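Local coordinates for protein peptidase M3B, oligoendopeptidase F (Enterococcus faecium, PDB 2QR4) that probably acts as a metal-dependent oligoendopeptidase of the M3B family that cleaves short peptides at internal bonds, at residues E10-L13 / E14-E18; A72-A75 / R76-L80; V52-V55 / Y56-K60; G32-Q35 / F36-I40. All blocks are in the same frame, centred on the assembly; numbering follows the deposited sequence.

How the contacts relate
All four contacts join successive turns of single helices, so each rests on backbone bonds between residues four apart. Contacts 3 and 4 lie on the same helix, 33-63, about 30 Å apart between centres. Contact 4 starts that helix, whereas contact 3 sits in its later part and packs against contact 2 on the following helix, 68-87. Contact 1, on helix 4-18, touches both contacts 2 and 3 through leucine, isoleucine and tyrosine side chains. It is the surface member, rich in glutamates; the others are partly buried. Contacts 1 and 2 share tyrosine-serine chemistry, contact 3 pairs tyrosine with histidine, and contact 4 relies on a glycine N-cap.

Contact 1: E10-L13 / E14-E18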
# COMPACT_ATOMS: atom_id res chain seq x y z
N GLU A 10 -23.99 -7.20 -15.63
CA GLU A 10 -25.32 -7.67 -15.28
C GLU A 10 -25.35 -8.08 -13.83
O GLU A 10 -26.30 -7.77 -13.12
CB GLU A 10 -25.76 -8.83 -16.17
CG GLU A 10 -25.88 -8.46 -17.63
CD GLU A 10 -25.87 -9.67 -18.54
OE1 GLU A 10 -26.68 -10.58 -18.32
OE2 GLU A 10 -25.04 -9.69 -19.48
N LYS A 11 -24.29 -8.76 -13.40
CA LYS A 11 -24.21 -9.23 -12.01
C LYS A 11 -24.05 -8.08 -11.03
O LYS A 11 -24.64 -8.11 -9.95
CB LYS A 11 -23.08 -10.23 -11.83
CG LYS A 11 -23.21 -11.45 -12.73
CD LYS A 11 -22.35 -12.61 -12.24
CE LYS A 11 -22.60 -13.84 -13.09
NZ LYS A 11 -22.61 -15.09 -12.27
N TYR A 12 -23.27 -7.07 -11.40
CA TYR A 12 -23.08 -5.91 -10.54
C TYR A 12 -24.42 -5.24 -10.32
O TYR A 12 -24.77 -4.88 -9.20
CB TYR A 12 -22.11 -4.90 -11.18
CG TYR A 12 -22.14 -3.53 -10.51
CD1 TYR A 12 -21.24 -3.20 -9.49
CD2 TYR A 12 -23.09 -2.57 -10.88
CE1 TYR A 12 -21.28 -1.95 -8.87
CE2 TYR A 12 -23.14 -1.33 -10.26
CZ TYR A 12 -22.23 -1.02 -9.26
OH TYR A 12 -22.28 0.22 -8.65
N LEU A 13 -25.17 -5.08 -11.39
CA LEU A 13 -26.43 -4.38 -11.34
C LEU A 13 -27.40 -5.15 -10.45
O LEU A 13 -28.15 -4.57 -9.67
CB LEU A 13 -26.99 -4.25 -12.75
CG LEU A 13 -27.61 -2.93 -13.17
CD1 LEU A 13 -26.73 -1.77 -12.74
CD2 LEU A 13 -27.83 -2.91 -14.67
N GLU A 14 -27.38 -6.48 -10.58
CA GLU A 14 -28.31 -7.33 -9.83
C GLU A 14 -27.96 -7.35 -8.35
O GLU A 14 -28.83 -7.21 -7.50
CB GLU A 14 -28.34 -8.74 -10.40
CG GLU A 14 -28.92 -8.81 -11.81
CD GLU A 14 -28.53 -10.07 -12.56
OE1 GLU A 14 -28.71 -10.11 -13.79
OE2 GLU A 14 -28.03 -11.01 -11.92
N LEU A 15 -26.68 -7.52 -8.04
CA LEU A 15 -26.27 -7.51 -6.65
C LEU A 15 -26.52 -6.15 -6.00
O LEU A 15 -26.99 -6.08 -4.87
CB LEU A 15 -24.81 -7.89 -6.53
CG LEU A 15 -24.55 -9.37 -6.28
CD1 LEU A 15 -25.80 -10.21 -6.45
CD2 LEU A 15 -23.44 -9.84 -7.19
N SER A 16 -26.23 -5.07 -6.73
CA SER A 16 -26.47 -3.70 -6.26
C SER A 16 -27.92 -3.43 -5.93
O SER A 16 -28.21 -2.75 -4.96
CB SER A 16 -26.02 -2.67 -7.29
OG SER A 16 -24.62 -2.58 -7.35
N GLU A 17 -28.83 -3.94 -6.75
CA GLU A 17 -30.23 -3.69 -6.51
C GLU A 17 -30.73 -4.56 -5.37
O GLU A 17 -31.43 -4.09 -4.49
CB GLU A 17 -31.06 -3.91 -7.78
CG GLU A 17 -31.88 -5.20 -7.81
CD GLU A 17 -33.34 -4.97 -7.43
OE1 GLU A 17 -34.18 -5.88 -7.69
OE2 GLU A 17 -33.64 -3.88 -6.89
N GLU A 18 -30.37 -5.84 -5.38
CA GLU A 18 -30.80 -6.76 -4.34
C GLU A 18 -30.39 -6.18 -2.99
O GLU A 18 -31.09 -6.31 -1.98
CB GLU A 18 -30.15 -8.13 -4.52
CG GLU A 18 -30.84 -9.24 -3.74
CD GLU A 18 -30.13 -10.58 -3.84
OE1 GLU A 18 -29.08 -10.66 -4.52
OE2 GLU A 18 -30.62 -11.55 -3.23
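The E14 side chain runs back along the helix beside E10, one turn earlier. Its CG stands anti to its own carbonyl carbon (chi1 -66°), and the extended chain passes alongside the E10 carbonyl, with E14 CG 3.1 Å from E10 O. That oxygen takes the backbone N-H of E14 at an N-to-O distance of 3.0 Å; the E14 carboxylate, itself an acceptor, lies beside it without bonding. The two carboxylates come within 5.0 Å, E10 OE1 to E14 OE1, so their charges probably repel mildly. L13 contributes mainly backbone: its carbonyl O accepts the N-H of E17. S16 grips the Y12 carbonyl twice, through N at 2.9 Å from Y12 O and through OG at 3.0 Å from the same oxygen, the two donors arriving from opposite faces of its plane. S16 OG also sits over one face of the Y12 ring, displaced toward its rim and 3.4 Å from Y12 CZ. K83 of helix 68-87 gives this hydroxyl a further hydrogen bond. With L15 packed on Q49 and I53 of helix 33-63 and E10, E14 and E17 exposed, these turns form a typical amphipathic surface helix, its serine hydroxyl bonded to the carbonyl one turn back.

Contact 2: A72-A75 / R76-L80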
# COMPACT_ATOMS: atom_id res chain seq x y z
N ALA A 72 -9.08 -3.44 -14.39
CA ALA A 72 -10.37 -2.76 -14.29
C ALA A 72 -11.45 -3.64 -13.68
O ALA A 72 -12.22 -3.20 -12.83
CB ALA A 72 -10.82 -2.28 -15.66
N LEU A 73 -11.50 -4.90 -14.12
CA LEU A 73 -12.49 -5.85 -13.65
C LEU A 73 -12.29 -6.09 -12.16
O LEU A 73 -13.24 -6.05 -11.37
CB LEU A 73 -12.34 -7.16 -14.42
CG LEU A 73 -13.59 -7.92 -14.86
CD1 LEU A 73 -14.16 -8.74 -13.72
CD2 LEU A 73 -14.63 -6.96 -15.40
N TYR A 74 -11.03 -6.29 -11.76
CA TYR A 74 -10.69 -6.56 -10.37
C TYR A 74 -11.01 -5.36 -9.46
O TYR A 74 -11.53 -5.52 -8.36
CB TYR A 74 -9.21 -6.97 -10.26
CG TYR A 74 -8.73 -7.20 -8.85
CD1 TYR A 74 -9.44 -8.02 -7.97
CD2 TYR A 74 -7.55 -6.61 -8.40
CE1 TYR A 74 -9.00 -8.22 -6.67
CE2 TYR A 74 -7.11 -6.81 -7.10
CZ TYR A 74 -7.83 -7.62 -6.24
OH TYR A 74 -7.38 -7.82 -4.96
N ALA A 75 -10.71 -4.16 -9.93
CA ALA A 75 -11.08 -2.95 -9.21
C ALA A 75 -12.60 -2.83 -9.05
O ALA A 75 -13.09 -2.60 -7.96
CB ALA A 75 -10.52 -1.73 -9.93
N ARG A 76 -13.36 -3.01 -10.13
CA ARG A 76 -14.81 -2.93 -10.01
C ARG A 76 -15.33 -3.98 -9.03
O ARG A 76 -16.23 -3.71 -8.24
CB ARG A 76 -15.52 -3.04 -11.37
CG ARG A 76 -15.24 -1.86 -12.28
CD ARG A 76 -16.09 -1.85 -13.55
NE ARG A 76 -16.32 -0.47 -14.01
CZ ARG A 76 -15.69 0.12 -15.03
NH1 ARG A 76 -15.99 1.38 -15.35
NH2 ARG A 76 -14.75 -0.52 -15.73
N ALA A 77 -14.73 -5.17 -9.04
CA ALA A 77 -15.18 -6.25 -8.15
C ALA A 77 -14.79 -5.99 -6.70
O ALA A 77 -15.53 -6.38 -5.79
CB ALA A 77 -14.67 -7.62 -8.62
N SER A 78 -13.66 -5.33 -6.48
CA SER A 78 -13.28 -4.96 -5.12
C SER A 78 -14.24 -3.93 -4.53
O SER A 78 -14.66 -4.08 -3.39
CB SER A 78 -11.84 -4.47 -5.02
OG SER A 78 -10.96 -5.51 -5.41
N SER A 79 -14.59 -2.90 -5.31
CA SER A 79 -15.54 -1.90 -4.83
C SER A 79 -16.87 -2.54 -4.46
O SER A 79 -17.42 -2.24 -3.42
CB SER A 79 -15.79 -0.80 -5.87
OG SER A 79 -14.59 -0.18 -6.22
N LEU A 80 -17.36 -3.43 -5.32
CA LEU A 80 -18.64 -4.13 -5.09
C LEU A 80 -18.55 -4.92 -3.80
O LEU A 80 -19.47 -4.88 -2.99
CB LEU A 80 -18.91 -5.12 -6.23
CG LEU A 80 -20.32 -5.44 -6.76
CD1 LEU A 80 -20.41 -6.91 -7.04
CD2 LEU A 80 -21.44 -5.00 -5.85
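S78 meets Y74 twice, at the carbonyl and at the ring. Y74 O accepts the backbone N of S78 at 2.8 Å, and S78 OG lies 3.0 Å from the same Y74 O, approaching from the opposite face of the carbonyl plane and well above it. The hydroxyl oxygen then stands over one face of the tyrosine ring, near its rim, with S78 OG 3.6 Å from Y74 CE1. This becomes possible because CG of Y74 is anti to the backbone N (chi1 177°), which leans the outward-pointing ring slightly in the direction of the next turn, beside S78 OG. On another side of the helix R76 runs back past A72: its N bonds A72 O at 2.9 Å, its CG rests 3.3 Å from A72 O, and the extended chain brings the guanidinium obliquely to the methyl group, R76 NH2 lying 4.3 Å from A72 CB. A75 O takes S79 N in the same way, at 3.1 Å.

The second shell fixes these groups. Y74 OH is hydrogen-bonded to D151 of helix 143-160, and the tyrosine ring meets the H58 ring at about 80°, which together should hold its orientation. A77 and L73 pack on A57 of helix 33-63, while P458 of the second subunit lies against A72, A75 and R76. Helix 68-87 thus presents one side to the subunit interface and another to helix 33-63, with which it forms an antiparallel helical hairpin of this mostly alpha-helical fold.

Contact 3: V52-V55 / Y56-K60; sequences VIYV and YAHLK
Y54 and H58 lie side by side along helix 33-63, the first arm of an antiparallel helical hairpin, and make up the close part of this contact. Both side chains place CG anti to the backbone N (chi1 176° for Y54 and -172° for H58), so the two rings project in the same direction one turn apart. Their planes are inclined by 53° and their centroids are 5.7 Å apart, an oblique pairing of the two rings. Beneath the rings, H58 N donates to Y54 O at 2.9 Å. The face of the helix formed by these residues and A57 is covered by helix 68-87: the Y54 ring stacks on F81, while I53 reaches across to F8, K11 and L15 of helix 4-18.

The solvent side is much looser. V55 and L59, both exposed, meet through single methyl groups, V55 CG1 and L59 CD1 being 4.3 Å apart, and L59 CD1 also comes within 3.3 Å of V55 O. Y56 is likewise exposed; its backbone N bonds V52 O and its CB brushes that oxygen at 3.4 Å, but the ring extends outward from the preceding turn, and the side chain touches S4 of helix 4-18. The polar ends of the inner pair are joined more lightly than their backbones: at the edge of the imidazole, near its plane, H58 ND1 makes a weak hydrogen bond of 3.4 Å to Y54 OH.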
# COMPACT_ATOMS: atom_id res chain seq x y z
N VAL A 52 -17.89 -14.82 -4.91
CA VAL A 52 -17.63 -15.57 -6.14
C VAL A 52 -17.07 -14.68 -7.24
O VAL A 52 -16.05 -14.98 -7.83
CB VAL A 52 -18.91 -16.30 -6.63
CG1 VAL A 52 -18.83 -16.64 -8.10
CG2 VAL A 52 -19.19 -17.55 -5.79
N ILE A 53 -17.77 -13.58 -7.51
CA ILE A 53 -17.30 -12.57 -8.45
C ILE A 53 -15.94 -11.99 -8.04
O ILE A 53 -15.05 -11.82 -8.86
CB ILE A 53 -18.32 -11.42 -8.53
CG1 ILE A 53 -19.67 -11.94 -9.03
CG2 ILE A 53 -17.81 -10.29 -9.41
CD1 ILE A 53 -20.75 -10.90 -8.91
N TYR A 54 -15.79 -11.67 -6.76
CA TYR A 54 -14.50 -11.17 -6.30
C TYR A 54 -13.35 -12.16 -6.56
O TYR A 54 -12.38 -11.84 -7.28
CB TYR A 54 -14.56 -10.81 -4.82
CG TYR A 54 -13.22 -10.37 -4.29
CD1 TYR A 54 -12.81 -9.04 -4.38
CD2 TYR A 54 -12.35 -11.30 -3.71
CE1 TYR A 54 -11.59 -8.64 -3.88
CE2 TYR A 54 -11.12 -10.91 -3.22
CZ TYR A 54 -10.75 -9.58 -3.32
OH TYR A 54 -9.52 -9.19 -2.84
N VAL A 55 -13.45 -13.35 -5.98
CA VAL A 55 -12.45 -14.40 -6.16
C VAL A 55 -12.11 -14.60 -7.64
O VAL A 55 -10.93 -14.72 -8.00
CB VAL A 55 -12.94 -15.72 -5.53
CG1 VAL A 55 -12.24 -16.93 -6.15
CG2 VAL A 55 -12.75 -15.68 -4.02
N TYR A 56 -13.12 -14.61 -8.49
CA TYR A 56 -12.90 -14.79 -9.92
C TYR A 56 -12.08 -13.67 -10.55
O TYR A 56 -11.15 -13.92 -11.32
CB TYR A 56 -14.22 -14.90 -10.67
CG TYR A 56 -14.04 -14.97 -12.17
CD1 TYR A 56 -13.37 -16.05 -12.75
CD2 TYR A 56 -14.53 -13.97 -13.00
CE1 TYR A 56 -13.19 -16.13 -14.13
CE2 TYR A 56 -14.37 -14.05 -14.39
CZ TYR A 56 -13.70 -15.13 -14.94
OH TYR A 56 -13.52 -15.22 -16.31
N ALA A 57 -12.43 -12.43 -10.23
CA ALA A 57 -11.75 -11.29 -10.81
C ALA A 57 -10.31 -11.21 -10.29
O ALA A 57 -9.40 -10.83 -11.02
CB ALA A 57 -12.49 -10.02 -10.49
N HIS A 58 -10.13 -11.58 -9.03
CA HIS A 58 -8.82 -11.57 -8.40
C HIS A 58 -7.95 -12.58 -9.14
O HIS A 58 -6.82 -12.28 -9.51
CB HIS A 58 -8.96 -11.93 -6.93
CG HIS A 58 -7.71 -11.77 -6.13
ND1 HIS A 58 -7.59 -10.85 -5.11
CD2 HIS A 58 -6.52 -12.42 -6.18
CE1 HIS A 58 -6.39 -10.94 -4.57
NE2 HIS A 58 -5.72 -11.89 -5.21
N LEU A 59 -8.50 -13.77 -9.38
CA LEU A 59 -7.75 -14.80 -10.09
C LEU A 59 -7.28 -14.30 -11.44
O LEU A 59 -6.10 -14.38 -11.77
CB LEU A 59 -8.56 -16.09 -10.24
CG LEU A 59 -8.17 -17.19 -9.24
CD1 LEU A 59 -8.23 -16.69 -7.80
CD2 LEU A 59 -9.02 -18.45 -9.43
N LYS A 60 -8.21 -13.79 -12.23
CA LYS A 60 -7.88 -13.27 -13.54
C LYS A 60 -6.81 -12.16 -13.47
O LYS A 60 -5.91 -12.11 -14.30
CB LYS A 60 -9.15 -12.78 -14.24
CG LYS A 60 -9.84 -13.87 -15.03
CD LYS A 60 -10.49 -13.30 -16.28
CE LYS A 60 -10.84 -14.41 -17.29
NZ LYS A 60 -9.63 -15.10 -17.84

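Contact 4: G32-Q35 / F36-I40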
# COMPACT_ATOMS: atom_id res chain seq x y z
N GLY A 32 -38.62 -12.57 15.57
CA GLY A 32 -39.07 -13.94 15.42
C GLY A 32 -38.14 -14.82 14.61
O GLY A 32 -37.29 -14.32 13.86
N ALA A 33 -38.30 -16.14 14.77
CA ALA A 33 -37.46 -17.14 14.10
C ALA A 33 -37.54 -17.01 12.59
O ALA A 33 -36.55 -17.23 11.88
CB ALA A 33 -37.86 -18.54 14.53
N SER A 34 -38.72 -16.65 12.11
CA SER A 34 -38.97 -16.44 10.69
C SER A 34 -38.13 -15.29 10.16
O SER A 34 -37.41 -15.44 9.18
CB SER A 34 -40.47 -16.16 10.49
OG SER A 34 -40.80 -16.02 9.12
N GLN A 35 -38.19 -14.15 10.84
CA GLN A 35 -37.47 -12.96 10.40
C GLN A 35 -35.98 -13.19 10.49
O GLN A 35 -35.20 -12.65 9.70
CB GLN A 35 -37.86 -11.76 11.26
CG GLN A 35 -39.26 -11.23 11.00
CD GLN A 35 -40.34 -11.99 11.76
OE1 GLN A 35 -40.11 -13.07 12.31
NE2 GLN A 35 -41.54 -11.41 11.80
N PHE A 36 -35.60 -14.01 11.47
CA PHE A 36 -34.20 -14.35 11.71
C PHE A 36 -33.70 -15.20 10.55
O PHE A 36 -32.63 -14.96 10.00
CB PHE A 36 -34.10 -15.11 13.03
CG PHE A 36 -32.70 -15.38 13.48
CD1 PHE A 36 -31.92 -14.38 14.03
CD2 PHE A 36 -32.17 -16.66 13.40
CE1 PHE A 36 -30.62 -14.64 14.46
CE2 PHE A 36 -30.87 -16.93 13.82
CZ PHE A 36 -30.09 -15.92 14.35
N LEU A 37 -34.51 -16.18 10.16
CA LEU A 37 -34.20 -17.05 9.03
C LEU A 37 -34.09 -16.25 7.75
O LEU A 37 -33.16 -16.44 6.97
CB LEU A 37 -35.28 -18.14 8.88
CG LEU A 37 -35.13 -19.13 7.72
CD1 LEU A 37 -33.78 -19.83 7.74
CD2 LEU A 37 -36.25 -20.16 7.72
N ASN A 38 -35.04 -15.35 7.53
CA ASN A 38 -35.05 -14.56 6.30
C ASN A 38 -33.81 -13.67 6.19
O ASN A 38 -33.23 -13.53 5.11
CB ASN A 38 -36.34 -13.75 6.17
CG ASN A 38 -37.58 -14.64 6.09
OD1 ASN A 38 -37.53 -15.72 5.51
ND2 ASN A 38 -38.68 -14.19 6.67
N ALA A 39 -33.39 -13.09 7.31
CA ALA A 39 -32.17 -12.28 7.33
C ALA A 39 -30.93 -13.09 6.98
O ALA A 39 -30.12 -12.68 6.15
CB ALA A 39 -32.00 -11.61 8.71
N ILE A 40 -30.78 -14.25 7.61
CA ILE A 40 -29.65 -15.13 7.33
C ILE A 40 -29.64 -15.51 5.86
O ILE A 40 -28.60 -15.53 5.22
CB ILE A 40 -29.72 -16.41 8.16
CG1 ILE A 40 -29.43 -16.12 9.62
CG2 ILE A 40 -28.73 -17.41 7.64
CD1 ILE A 40 -29.93 -17.17 10.55
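G32 and F36 open helix 33-63 with the first turn bond, F36 N to G32 O at 2.9 Å, while the backbone of G32 itself takes a conformation that suits glycine alone. The next bonds follow the regular alpha-helical pattern, A33 to L37, S34 to N38 and Q35 to A39. Q35 bends at its second torsion (chi2 84°) and curls back over the helix start, leaving its OE1 3.4 Å from G32 CA, close against the side of the glycine that bears no side chain. Further on, N38 lies along the S34 carbonyl: its CG is 3.2 Å from S34 O, but the amide is poorly angled for bonding, and N38 ND2 remains 3.7 Å from S34 OG. F36 takes the inward direction. Its CB rests 3.4 Å from G32 O, while the ring leads away from the preceding turn to meet Y106 at about 45° and to touch I95. The hydroxyl of Y106 also makes a weak hydrogen bond with G32 N. L37 and I40 continue the buried side, whereas S34 is exposed. These features describe a glycine N-cap starting an amphipathic helix, docked against helices 91-95 and 100-109.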